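Local coordinates for fiber protein (Human adenovirus 16, PDB 3CNC) that forms the trimeric knob at the tip of the adenovirus fiber and probably binds the host receptor CD46 during attachment to cells, at residues 40-45 against 88-93; 49-54 against 68-73; 168-173 against 189-194; 76-81 against 203-208. One frame throughout, in Å; residues are numbered along the deposited sequence.

Contact 1: residues 40-45 against 88-93; sequences CVIKEG and IDVNLA
Ile42 carries the apolar part of this contact, lowering the CG1-CD1 arm of its side chain onto strand 88-93. Ile42 CG1 meets Ile88 CG2 at 3.6 Å, while Ile42 CD1 goes on to Val90 CG2 at 3.5 Å, so the arm bridges two residues whose side chains lie on the same face of the strand. Ile42 CG1 and CD1 both lie 3.8 Å from Asp89 O, the carbonyl between those two residues. Cys40 adds a looser touch: its SG, anti to the backbone N (chi1 -173°), reaches both methyls of Val90, CG1 and CG2 each at 4.1 Å.

The polar part runs through one water. It donates to the carbonyl O of Ile42 at 3.2 Å and to the carbonyl O of Asp89 at 3.3 Å, joining two acceptors that could not bond to each other directly.

Asp50, just before strand 51-60, accepts the backbone N-H of Ile42 with OD1. Strand 85-94 is outermost in its sheet within this chain and pairs with strand 185-194. The loop between strands 29-31 and 51-60 also brings Cys40 and Ile42 onto Cys51 of strand 51-60.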
loop_
_atom_site.group_PDB
_atom_site.type_symbol
_atom_site.label_atom_id
_atom_site.label_comp_id
_atom_site.label_asym_id
_atom_site.label_seq_id
_atom_site.Cartn_x
_atom_site.Cartn_y
_atom_site.Cartn_z
ATOM N N CYS A 40 -6.277 4.373 -23.676
ATOM C CA CYS A 40 -5.693 3.047 -23.632
ATOM C C CYS A 40 -6.435 1.982 -24.452
ATOM O O CYS A 40 -7.664 1.977 -24.514
ATOM C CB CYS A 40 -5.620 2.651 -22.152
ATOM S SG CYS A 40 -4.762 1.143 -21.734
ATOM N N VAL A 41 -5.677 1.073 -25.065
ATOM C CA VAL A 41 -6.250 -0.004 -25.870
ATOM C C VAL A 41 -6.131 -1.364 -25.187
ATOM O O VAL A 41 -5.030 -1.864 -24.949
ATOM C CB VAL A 41 -5.574 -0.103 -27.255
ATOM C CG1 VAL A 41 -6.216 -1.216 -28.061
ATOM C CG2 VAL A 41 -5.693 1.220 -27.994
ATOM N N ILE A 42 -7.275 -1.967 -24.893
ATOM C CA ILE A 42 -7.314 -3.260 -24.234
ATOM C C ILE A 42 -7.667 -4.396 -25.191
ATOM O O ILE A 42 -7.300 -5.554 -24.946
ATOM C CB ILE A 42 -8.329 -3.235 -23.047
ATOM C CG1 ILE A 42 -7.572 -3.098 -21.732
ATOM C CG2 ILE A 42 -9.160 -4.498 -23.008
ATOM C CD1 ILE A 42 -6.664 -1.903 -21.677
ATOM N N LYS A 43 -8.370 -4.078 -26.278
ATOM C CA LYS A 43 -8.758 -5.109 -27.240
ATOM C C LYS A 43 -7.621 -5.508 -28.176
ATOM O O LYS A 43 -6.941 -4.648 -28.751
ATOM C CB LYS A 43 -9.957 -4.657 -28.081
ATOM C CG LYS A 43 -10.495 -5.762 -28.983
ATOM C CD LYS A 43 -11.539 -5.255 -29.963
ATOM C CE LYS A 43 -11.947 -6.353 -30.937
ATOM N NZ LYS A 43 -12.831 -5.838 -32.019
ATOM N N GLU A 44 -7.447 -6.821 -28.326
ATOM C CA GLU A 44 -6.413 -7.420 -29.176
ATOM C C GLU A 44 -6.375 -6.850 -30.591
ATOM O O GLU A 44 -7.395 -6.810 -31.278
ATOM C CB GLU A 44 -6.634 -8.931 -29.267
ATOM C CG GLU A 44 -6.481 -9.677 -27.953
ATOM C CD GLU A 44 -5.030 -9.839 -27.544
ATOM O OE1 GLU A 44 -4.268 -10.454 -28.321
ATOM O OE2 GLU A 44 -4.654 -9.354 -26.452
ATOM N N GLY A 45 -5.196 -6.418 -31.022
ATOM C CA GLY A 45 -5.055 -5.877 -32.362
ATOM C C GLY A 45 -5.505 -4.440 -32.550
ATOM O O GLY A 45 -5.009 -3.751 -33.443
ATOM N N ILE A 88 -7.597 -9.009 -18.208
ATOM C CA ILE A 88 -7.319 -7.754 -18.887
ATOM C C ILE A 88 -5.832 -7.430 -18.768
ATOM O O ILE A 88 -5.229 -7.589 -17.707
ATOM C CB ILE A 88 -8.138 -6.623 -18.263
ATOM C CG1 ILE A 88 -9.621 -6.985 -18.345
ATOM C CG2 ILE A 88 -7.828 -5.299 -18.956
ATOM C CD1 ILE A 88 -10.499 -6.099 -17.519
ATOM N N ASP A 89 -5.242 -6.974 -19.865
ATOM C CA ASP A 89 -3.826 -6.649 -19.879
ATOM C C ASP A 89 -3.583 -5.254 -20.361
ATOM O O ASP A 89 -4.229 -4.785 -21.292
ATOM C CB ASP A 89 -3.052 -7.591 -20.805
ATOM C CG ASP A 89 -2.827 -8.955 -20.205
ATOM O OD1 ASP A 89 -2.149 -9.044 -19.164
ATOM O OD2 ASP A 89 -3.320 -9.943 -20.781
ATOM N N VAL A 90 -2.637 -4.588 -19.717
ATOM C CA VAL A 90 -2.236 -3.257 -20.110
ATOM C C VAL A 90 -0.723 -3.369 -20.062
ATOM O O VAL A 90 -0.140 -3.573 -18.999
ATOM C CB VAL A 90 -2.722 -2.188 -19.118
ATOM C CG1 VAL A 90 -2.083 -0.853 -19.442
ATOM C CG2 VAL A 90 -4.239 -2.073 -19.188
ATOM N N ASN A 91 -0.088 -3.275 -21.221
ATOM C CA ASN A 91 1.358 -3.388 -21.277
ATOM C C ASN A 91 1.952 -2.019 -21.545
ATOM O O ASN A 91 1.422 -1.253 -22.349
ATOM C CB ASN A 91 1.761 -4.375 -22.380
ATOM C CG ASN A 91 0.954 -5.667 -22.327
ATOM O OD1 ASN A 91 0.850 -6.317 -21.279
ATOM N ND2 ASN A 91 0.376 -6.044 -23.464
ATOM N N LEU A 92 3.049 -1.713 -20.862
ATOM C CA LEU A 92 3.725 -0.427 -21.017
ATOM C C LEU A 92 5.206 -0.626 -21.340
ATOM O O LEU A 92 5.930 -1.323 -20.612
ATOM C CB LEU A 92 3.582 0.389 -19.730
ATOM C CG LEU A 92 2.377 1.316 -19.528
ATOM C CD1 LEU A 92 1.104 0.673 -20.005
ATOM C CD2 LEU A 92 2.286 1.686 -18.054
ATOM N N ALA A 93 5.651 -0.024 -22.439
ATOM C CA ALA A 93 7.046 -0.122 -22.853
ATOM C C ALA A 93 7.615 1.288 -22.968
ATOM O O ALA A 93 7.012 2.160 -23.591
ATOM C CB ALA A 93 7.148 -0.860 -24.190
HETATM O O HOH W 1 -4.188 -5.946 -24.340
#

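Contact 2: residues 49-54 against 68-73; sequences PDCKLT and ITLMGA
Lys52 with Met71 and Thr54 with Thr69 form hydrogen-bonded antiparallel pairs, and the axes of strands 51-54 and 68-72 run at 165° to each other, 4.7 Å apart at closest approach. The hydrogen bond from Lys52 N to Met71 O, 2.7 Å, is almost straight. At the loop end, Ala73 N bonds to Asp50 O more bent and from above the carbonyl plane, where the ladder gives out.

On the face bearing the two threonines, Thr69 sets CG2 between its own backbone N and carbonyl carbon (OG1 chi1 -154°), which brings it 3.3 Å from Thr54 CB, a tight side-by-side fit. Lys52 and Met71 also run alongside one another, Lys52 CD 4.2 Å from Met71 SD; beyond SD the methionine bends (chi3 -101°), taking CE out of line. The other face is apolar. Cys51 SG touches Leu70 CD2 at 3.6 Å, and Leu53 CD1 meets Ile68 CD1 at 3.7 Å.

Asp50 and Cys51 together face Cys40 in a classic beta bulge. Strands 51-60 and 63-72 make a hairpin in the antiparallel sheet, flanked by strands 29-31 and 211-216; Ile68 and Leu70 pack against Trp191 of strand 185-194, while Met71 touches Glu149 of a second subunit.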
loop_
_atom_site.group_PDB
_atom_site.type_symbol
_atom_site.label_atom_id
_atom_site.label_comp_id
_atom_site.label_asym_id
_atom_site.label_seq_id
_atom_site.Cartn_x
_atom_site.Cartn_y
_atom_site.Cartn_z
ATOM N N PRO A 49 -8.054 3.912 -28.802
ATOM C CA PRO A 49 -8.439 3.849 -27.388
ATOM C C PRO A 49 -9.830 3.294 -27.169
ATOM O O PRO A 49 -10.792 3.771 -27.770
ATOM C CB PRO A 49 -8.337 5.300 -26.938
ATOM C CG PRO A 49 -7.168 5.789 -27.715
ATOM C CD PRO A 49 -7.413 5.203 -29.112
ATOM N N ASP A 50 -9.936 2.291 -26.304
ATOM C CA ASP A 50 -11.233 1.702 -25.998
ATOM C C ASP A 50 -11.501 1.700 -24.487
ATOM O O ASP A 50 -12.433 1.055 -24.008
ATOM C CB ASP A 50 -11.325 0.287 -26.580
ATOM C CG ASP A 50 -10.371 -0.680 -25.925
ATOM O OD1 ASP A 50 -9.324 -0.234 -25.407
ATOM O OD2 ASP A 50 -10.667 -1.894 -25.942
ATOM N N CYS A 51 -10.670 2.422 -23.740
ATOM C CA CYS A 51 -10.837 2.545 -22.289
ATOM C C CYS A 51 -9.932 3.632 -21.700
ATOM O O CYS A 51 -8.977 4.087 -22.338
ATOM C CB CYS A 51 -10.588 1.210 -21.583
ATOM S SG CYS A 51 -8.904 0.623 -21.658
ATOM N N LYS A 52 -10.256 4.055 -20.481
ATOM C CA LYS A 52 -9.507 5.105 -19.799
ATOM C C LYS A 52 -8.584 4.537 -18.727
ATOM O O LYS A 52 -9.038 3.889 -17.786
ATOM C CB LYS A 52 -10.477 6.102 -19.170
ATOM C CG LYS A 52 -11.416 6.740 -20.167
ATOM C CD LYS A 52 -12.615 7.363 -19.474
ATOM C CE LYS A 52 -13.553 8.024 -20.484
ATOM N NZ LYS A 52 -14.815 8.504 -19.842
ATOM N N LEU A 53 -7.288 4.787 -18.884
ATOM C CA LEU A 53 -6.284 4.315 -17.941
ATOM C C LEU A 53 -5.779 5.445 -17.059
ATOM O O LEU A 53 -5.279 6.457 -17.559
ATOM C CB LEU A 53 -5.084 3.727 -18.681
ATOM C CG LEU A 53 -3.870 3.434 -17.782
ATOM C CD1 LEU A 53 -4.163 2.222 -16.914
ATOM C CD2 LEU A 53 -2.645 3.185 -18.635
ATOM N N THR A 54 -5.924 5.282 -15.748
ATOM C CA THR A 54 -5.414 6.285 -14.817
ATOM C C THR A 54 -4.205 5.656 -14.129
ATOM O O THR A 54 -4.309 4.616 -13.481
ATOM C CB THR A 54 -6.445 6.671 -13.755
ATOM O OG1 THR A 54 -7.593 7.230 -14.397
ATOM C CG2 THR A 54 -5.865 7.719 -12.808
ATOM N N ILE A 68 -3.099 2.920 -9.842
ATOM C CA ILE A 68 -3.638 2.575 -11.149
ATOM C C ILE A 68 -5.079 2.123 -11.104
ATOM O O ILE A 68 -5.489 1.377 -10.209
ATOM C CB ILE A 68 -2.801 1.462 -11.847
ATOM C CG1 ILE A 68 -3.277 1.270 -13.290
ATOM C CG2 ILE A 68 -2.914 0.140 -11.059
ATOM C CD1 ILE A 68 -2.300 0.487 -14.167
ATOM N N THR A 69 -5.825 2.579 -12.104
ATOM C CA THR A 69 -7.228 2.252 -12.242
ATOM C C THR A 69 -7.672 2.259 -13.718
ATOM O O THR A 69 -7.154 3.025 -14.540
ATOM C CB THR A 69 -8.091 3.254 -11.435
ATOM O OG1 THR A 69 -9.321 2.624 -11.074
ATOM C CG2 THR A 69 -8.379 4.500 -12.249
ATOM N N LEU A 70 -8.637 1.398 -14.032
ATOM C CA LEU A 70 -9.181 1.275 -15.385
ATOM C C LEU A 70 -10.680 1.593 -15.469
ATOM O O LEU A 70 -11.463 1.188 -14.602
ATOM C CB LEU A 70 -8.998 -0.149 -15.890
ATOM C CG LEU A 70 -7.991 -0.488 -16.976
ATOM C CD1 LEU A 70 -8.291 -1.913 -17.412
ATOM C CD2 LEU A 70 -8.105 0.454 -18.183
ATOM N N MET A 71 -11.081 2.312 -16.511
ATOM C CA MET A 71 -12.502 2.596 -16.713
ATOM C C MET A 71 -12.871 2.333 -18.173
ATOM O O MET A 71 -12.329 2.968 -19.078
ATOM C CB MET A 71 -12.857 4.039 -16.353
ATOM C CG MET A 71 -14.368 4.257 -16.369
ATOM S SD MET A 71 -14.911 5.973 -16.299
ATOM C CE MET A 71 -15.364 6.104 -14.594
ATOM N N GLY A 72 -13.785 1.390 -18.398
ATOM C CA GLY A 72 -14.205 1.053 -19.753
ATOM C C GLY A 72 -14.769 2.220 -20.557
ATOM O O GLY A 72 -15.394 3.126 -20.004
ATOM N N ALA A 73 -14.547 2.199 -21.868
ATOM C CA ALA A 73 -15.035 3.259 -22.746
ATOM C C ALA A 73 -15.512 2.742 -24.119
ATOM O O ALA A 73 -15.380 3.422 -25.142
ATOM C CB ALA A 73 -13.948 4.306 -22.926
#

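Contact 3: residues 168-173 against 189-194; sequences LKVTVT and FSWSLN
Val172 and Phe189 lie side by side on the apolar face of this hairpin, pointing the same way. Val172 CG1 sits 4.3 Å from the centroid of the Phe189 ring, an off-centre CH-pi contact 30° from the ring normal, and CG2 comes to 3.8 Å from Phe189 CD2. One pair along, Val170 CG2, the branch beside the backbone N, approaches Trp191 CD1 at 3.8 Å. Leu168 CD1 reaches the same Trp191 CD1 from further along the strand, and its CD2 touches Leu193 CB at 4.0 Å.

The backbone fixes these partners opposite one another. Lys169 with Ser192 and Thr171 with Ser190 are the hydrogen-bonded pairs; of the four hydrogen bonds, Ser192 N to Lys169 O is the shortest at 2.7 Å, though bent to 136°, and Thr171 N reaches Ser190 O at 3.0 Å in the carbonyl plane. On the polar face Ser190 OG lies 3.6 Å from Thr171 CB.

Further out, strands 85-94 and 151-159 continue the sheet on either side of the hairpin. Ile68 packs on Phe189, and the Phe213 ring meets Phe189 with planes at about 70°.

The chemistry is thus split by face: aliphatic and aromatic groups pack into the interior between the knob's two sheets, whereas Lys169, Thr171, Ser190 and Ser192 give the reverse face a polar character.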
loop_
_atom_site.group_PDB
_atom_site.type_symbol
_atom_site.label_atom_id
_atom_site.label_comp_id
_atom_site.label_asym_id
_atom_site.label_seq_id
_atom_site.Cartn_x
_atom_site.Cartn_y
_atom_site.Cartn_z
ATOM N N LEU A 168 -10.471 -8.995 -8.048
ATOM C CA LEU A 168 -9.659 -9.046 -9.256
ATOM C C LEU A 168 -8.199 -9.250 -8.857
ATOM O O LEU A 168 -7.619 -8.434 -8.144
ATOM C CB LEU A 168 -9.790 -7.740 -10.048
ATOM C CG LEU A 168 -11.189 -7.307 -10.495
ATOM C CD1 LEU A 168 -11.119 -5.893 -11.028
ATOM C CD2 LEU A 168 -11.733 -8.257 -11.577
ATOM N N LYS A 169 -7.612 -10.350 -9.308
ATOM C CA LYS A 169 -6.218 -10.637 -9.009
ATOM C C LYS A 169 -5.363 -9.829 -9.974
ATOM O O LYS A 169 -5.507 -9.928 -11.197
ATOM C CB LYS A 169 -5.952 -12.139 -9.132
ATOM C CG LYS A 169 -6.699 -12.934 -8.066
ATOM C CD LYS A 169 -6.531 -14.440 -8.198
ATOM C CE LYS A 169 -7.285 -15.157 -7.079
ATOM N NZ LYS A 169 -7.258 -16.637 -7.226
ATOM N N VAL A 170 -4.485 -9.014 -9.397
ATOM C CA VAL A 170 -3.614 -8.129 -10.150
ATOM C C VAL A 170 -2.174 -8.600 -10.176
ATOM O O VAL A 170 -1.622 -8.970 -9.141
ATOM C CB VAL A 170 -3.621 -6.731 -9.523
ATOM C CG1 VAL A 170 -2.735 -5.799 -10.324
ATOM C CG2 VAL A 170 -5.048 -6.217 -9.426
ATOM N N THR A 171 -1.560 -8.576 -11.355
ATOM C CA THR A 171 -0.162 -8.976 -11.481
ATOM C C THR A 171 0.579 -7.866 -12.184
ATOM O O THR A 171 0.153 -7.417 -13.243
ATOM C CB THR A 171 0.037 -10.236 -12.334
ATOM O OG1 THR A 171 -0.716 -11.315 -11.784
ATOM C CG2 THR A 171 1.512 -10.629 -12.350
ATOM N N VAL A 172 1.677 -7.411 -11.592
ATOM C CA VAL A 172 2.464 -6.366 -12.212
ATOM C C VAL A 172 3.789 -6.984 -12.599
ATOM O O VAL A 172 4.416 -7.662 -11.794
ATOM C CB VAL A 172 2.735 -5.191 -11.249
ATOM C CG1 VAL A 172 3.383 -4.052 -11.998
ATOM C CG2 VAL A 172 1.454 -4.737 -10.606
ATOM N N THR A 173 4.206 -6.779 -13.839
ATOM C CA THR A 173 5.482 -7.311 -14.280
ATOM C C THR A 173 6.397 -6.130 -14.555
ATOM O O THR A 173 6.016 -5.207 -15.273
ATOM C CB THR A 173 5.344 -8.144 -15.565
ATOM O OG1 THR A 173 4.321 -9.132 -15.389
ATOM C CG2 THR A 173 6.672 -8.845 -15.881
ATOM N N PHE A 189 0.528 -4.741 -16.469
ATOM C CA PHE A 189 -0.497 -4.985 -15.476
ATOM C C PHE A 189 -1.540 -5.898 -16.092
ATOM O O PHE A 189 -1.834 -5.800 -17.287
ATOM C CB PHE A 189 -1.197 -3.690 -15.067
ATOM C CG PHE A 189 -0.280 -2.630 -14.561
ATOM C CD1 PHE A 189 0.398 -1.804 -15.444
ATOM C CD2 PHE A 189 -0.110 -2.441 -13.192
ATOM C CE1 PHE A 189 1.234 -0.795 -14.978
ATOM C CE2 PHE A 189 0.726 -1.432 -12.704
ATOM C CZ PHE A 189 1.399 -0.607 -13.593
ATOM N N SER A 190 -2.075 -6.796 -15.279
ATOM C CA SER A 190 -3.132 -7.685 -15.723
ATOM C C SER A 190 -4.075 -7.903 -14.539
ATOM O O SER A 190 -3.626 -8.087 -13.406
ATOM C CB SER A 190 -2.582 -9.033 -16.235
ATOM O OG SER A 190 -2.054 -9.839 -15.202
ATOM N N TRP A 191 -5.374 -7.836 -14.815
ATOM C CA TRP A 191 -6.416 -8.037 -13.813
ATOM C C TRP A 191 -7.086 -9.346 -14.168
ATOM O O TRP A 191 -7.395 -9.587 -15.331
ATOM C CB TRP A 191 -7.462 -6.927 -13.885
ATOM C CG TRP A 191 -6.977 -5.583 -13.477
ATOM C CD1 TRP A 191 -7.250 -4.939 -12.310
ATOM C CD2 TRP A 191 -6.201 -4.674 -14.268
ATOM N NE1 TRP A 191 -6.706 -3.680 -12.325
ATOM C CE2 TRP A 191 -6.054 -3.488 -13.513
ATOM C CE3 TRP A 191 -5.617 -4.745 -15.542
ATOM C CZ2 TRP A 191 -5.350 -2.372 -13.990
ATOM C CZ3 TRP A 191 -4.911 -3.632 -16.022
ATOM C CH2 TRP A 191 -4.786 -2.461 -15.243
ATOM N N SER A 192 -7.329 -10.187 -13.176
ATOM C CA SER A 192 -7.952 -11.467 -13.459
ATOM C C SER A 192 -9.256 -11.708 -12.714
ATOM O O SER A 192 -9.304 -11.664 -11.483
ATOM C CB SER A 192 -6.969 -12.592 -13.148
ATOM O OG SER A 192 -7.560 -13.852 -13.380
ATOM N N LEU A 193 -10.311 -11.964 -13.480
ATOM C CA LEU A 193 -11.628 -12.251 -12.928
ATOM C C LEU A 193 -11.881 -13.735 -13.115
ATOM O O LEU A 193 -11.937 -14.213 -14.244
ATOM C CB LEU A 193 -12.710 -11.469 -13.674
ATOM C CG LEU A 193 -14.158 -11.837 -13.316
ATOM C CD1 LEU A 193 -14.432 -11.493 -11.857
ATOM C CD2 LEU A 193 -15.135 -11.092 -14.235
ATOM N N ASN A 194 -12.014 -14.464 -12.015
ATOM C CA ASN A 194 -12.275 -15.897 -12.072
ATOM C C ASN A 194 -13.358 -16.250 -11.049
ATOM O O ASN A 194 -13.072 -16.776 -9.970
ATOM C CB ASN A 194 -10.996 -16.678 -11.778
ATOM C CG ASN A 194 -11.189 -18.182 -11.913
ATOM O OD1 ASN A 194 -11.667 -18.664 -12.942
ATOM N ND2 ASN A 194 -10.815 -18.928 -10.875
#

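Contact 4: residues 76-81 against 203-208; sequences YTNTLF and EVTLIT
Asn78 reaches across to 203-208 with both its backbone and its side chain. Asn78 CB lies 3.4 Å from Val204 O and also packs on Glu203 CG. Next along, Asn78 CG stands beside the backbone N and comes to 3.7 Å from Thr205 CA. At the tip, Asn78 OD1 accepts the backbone N-H of Leu206 at 3.0 Å; the bond is nearly straight at the hydrogen (166°), yet the donor stands above the carbonyl plane of the amide, 38° out of it. The backbone O of Asn78 accepts a separate, weak hydrogen bond from Val204 N at 3.1 Å, so one residue grips two backbone N-H groups of the facing loop, two positions apart.

Both segments are loops of the antiparallel beta-sandwich knob: 76-81 links strand 63-72 of one sheet to strand 85-94 of the other, and 203-208 leads from strand 185-194 back to strand 211-216. The turn at 76-81 is closed internally by Thr79 N bonding to Tyr76 O.

Leu206 supplies the apolar half. Its CG is anti to the backbone N (chi1 166°), which directs the methyls into the turn. Leu206 CD2 lies 3.7 Å from Thr77 O and 4.0 Å from Leu80 CD1, the two leucines crossing obliquely. The Leu206 and Phe81 side chains cross at about a right angle, but the modelled approach of Leu206 CD1 to the ring is doubtful. Phe81 in turn meets Tyr158 edge-to-face and packs on Leu168 and Leu193, while Ile207 touches Asn148 of a second subunit.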
loop_
_atom_site.group_PDB
_atom_site.type_symbol
_atom_site.label_atom_id
_atom_site.label_comp_id
_atom_site.label_asym_id
_atom_site.label_seq_id
_atom_site.Cartn_x
_atom_site.Cartn_y
_atom_site.Cartn_z
ATOM N N TYR A 76 -17.195 -3.109 -26.213
ATOM C CA TYR A 76 -16.356 -4.281 -26.002
ATOM C C TYR A 76 -15.888 -4.386 -24.555
ATOM O O TYR A 76 -16.128 -5.403 -23.896
ATOM C CB TYR A 76 -15.129 -4.266 -26.921
ATOM C CG TYR A 76 -14.187 -5.416 -26.631
ATOM C CD1 TYR A 76 -12.940 -5.192 -26.051
ATOM C CD2 TYR A 76 -14.565 -6.736 -26.887
ATOM C CE1 TYR A 76 -12.093 -6.251 -25.732
ATOM C CE2 TYR A 76 -13.728 -7.802 -26.570
ATOM C CZ TYR A 76 -12.494 -7.551 -25.993
ATOM O OH TYR A 76 -11.654 -8.595 -25.681
ATOM N N THR A 77 -15.217 -3.343 -24.064
ATOM C CA THR A 77 -14.719 -3.358 -22.692
ATOM C C THR A 77 -15.874 -3.444 -21.709
ATOM O O THR A 77 -15.798 -4.171 -20.716
ATOM C CB THR A 77 -13.878 -2.085 -22.333
ATOM O OG1 THR A 77 -14.733 -0.930 -22.268
ATOM C CG2 THR A 77 -12.777 -1.854 -23.362
ATOM N N ASN A 78 -16.954 -2.723 -21.994
ATOM C CA ASN A 78 -18.088 -2.717 -21.080
ATOM C C ASN A 78 -18.980 -3.949 -21.169
ATOM O O ASN A 78 -20.049 -4.008 -20.571
ATOM C CB ASN A 78 -18.883 -1.421 -21.259
ATOM C CG ASN A 78 -18.034 -0.184 -20.949
ATOM O OD1 ASN A 78 -17.138 -0.234 -20.103
ATOM N ND2 ASN A 78 -18.316 0.924 -21.625
ATOM N N THR A 79 -18.505 -4.954 -21.888
ATOM C CA THR A 79 -19.249 -6.191 -22.036
ATOM C C THR A 79 -18.426 -7.333 -21.468
ATOM O O THR A 79 -18.967 -8.367 -21.070
ATOM C CB THR A 79 -19.548 -6.474 -23.514
ATOM O OG1 THR A 79 -20.442 -5.474 -24.012
ATOM C CG2 THR A 79 -20.181 -7.840 -23.683
ATOM N N LEU A 80 -17.113 -7.125 -21.424
ATOM C CA LEU A 80 -16.180 -8.126 -20.929
ATOM C C LEU A 80 -16.642 -8.897 -19.707
ATOM O O LEU A 80 -16.339 -10.084 -19.577
ATOM C CB LEU A 80 -14.830 -7.478 -20.621
ATOM C CG LEU A 80 -13.967 -7.091 -21.819
ATOM C CD1 LEU A 80 -12.830 -6.206 -21.351
ATOM C CD2 LEU A 80 -13.441 -8.349 -22.507
ATOM N N PHE A 81 -17.376 -8.243 -18.812
ATOM C CA PHE A 81 -17.817 -8.912 -17.595
ATOM C C PHE A 81 -19.145 -9.653 -17.647
ATOM O O PHE A 81 -19.807 -9.842 -16.622
ATOM C CB PHE A 81 -17.794 -7.926 -16.423
ATOM C CG PHE A 81 -16.402 -7.642 -15.899
ATOM C CD1 PHE A 81 -16.206 -6.748 -14.855
ATOM C CD2 PHE A 81 -15.289 -8.286 -16.438
ATOM C CE1 PHE A 81 -14.929 -6.500 -14.359
ATOM C CE2 PHE A 81 -14.008 -8.040 -15.946
ATOM C CZ PHE A 81 -13.829 -7.148 -14.905
ATOM N N GLU A 203 -24.597 -4.339 -20.596
ATOM C CA GLU A 203 -23.374 -3.606 -20.868
ATOM C C GLU A 203 -23.261 -2.588 -19.725
ATOM O O GLU A 203 -24.080 -1.675 -19.615
ATOM C CB GLU A 203 -23.461 -2.887 -22.216
ATOM C CG GLU A 203 -22.322 -1.917 -22.460
ATOM C CD GLU A 203 -22.485 -1.112 -23.737
ATOM O OE1 GLU A 203 -21.684 -0.177 -23.960
ATOM O OE2 GLU A 203 -23.411 -1.413 -24.523
ATOM N N VAL A 204 -22.265 -2.769 -18.862
ATOM C CA VAL A 204 -22.052 -1.873 -17.725
ATOM C C VAL A 204 -20.609 -1.383 -17.746
ATOM O O VAL A 204 -19.697 -2.159 -18.024
ATOM C CB VAL A 204 -22.291 -2.604 -16.382
ATOM C CG1 VAL A 204 -22.401 -1.593 -15.247
ATOM C CG2 VAL A 204 -23.545 -3.457 -16.471
ATOM N N THR A 205 -20.401 -0.104 -17.448
ATOM C CA THR A 205 -19.049 0.451 -17.446
ATOM C C THR A 205 -18.078 -0.322 -16.555
ATOM O O THR A 205 -18.298 -0.475 -15.354
ATOM C CB THR A 205 -19.037 1.912 -17.003
ATOM O OG1 THR A 205 -19.753 2.700 -17.958
ATOM C CG2 THR A 205 -17.597 2.423 -16.914
ATOM N N LEU A 206 -17.002 -0.804 -17.162
ATOM C CA LEU A 206 -15.983 -1.575 -16.455
ATOM C C LEU A 206 -15.102 -0.650 -15.609
ATOM O O LEU A 206 -14.411 0.225 -16.131
ATOM C CB LEU A 206 -15.134 -2.356 -17.469
ATOM C CG LEU A 206 -13.813 -2.981 -17.023
ATOM C CD1 LEU A 206 -14.045 -3.919 -15.867
ATOM C CD2 LEU A 206 -13.194 -3.731 -18.188
ATOM N N ILE A 207 -15.148 -0.856 -14.298
ATOM C CA ILE A 207 -14.376 -0.053 -13.360
ATOM C C ILE A 207 -13.576 -0.942 -12.409
ATOM O O ILE A 207 -14.153 -1.742 -11.669
ATOM C CB ILE A 207 -15.306 0.849 -12.494
ATOM C CG1 ILE A 207 -16.118 1.784 -13.395
ATOM C CG2 ILE A 207 -14.475 1.662 -11.484
ATOM C CD1 ILE A 207 -17.150 2.621 -12.638
ATOM N N THR A 208 -12.252 -0.823 -12.447
ATOM C CA THR A 208 -11.410 -1.591 -11.518
ATOM C C THR A 208 -11.114 -0.600 -10.402
ATOM O O THR A 208 -10.770 0.554 -10.671
ATOM C CB THR A 208 -10.063 -2.070 -12.161
ATOM O OG1 THR A 208 -9.294 -0.939 -12.579
ATOM C CG2 THR A 208 -10.331 -2.972 -13.388
#

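In the fold
Contacts 2 and 3 are the two hairpins, one from each antiparallel sheet of the knob, their centres about 15 Å apart; they pack on each other across the interior. Contact 1 sits about 10 Å from contact 2 and 13 Å from contact 3, centre to centre, bringing a loop against the strand that borders 185-194. Contact 4, its centre about 17 Å from the chain's centre, joins loops; a probable backbone hydrogen bond from Gly72 N to Leu206 O connects it to contact 2. Along the chain contact 2 is nested inside contact 1, contact 3 inside contact 4, and contacts 1 and 4 interleave, so distant parts of the sequence are tied into one compact sandwich.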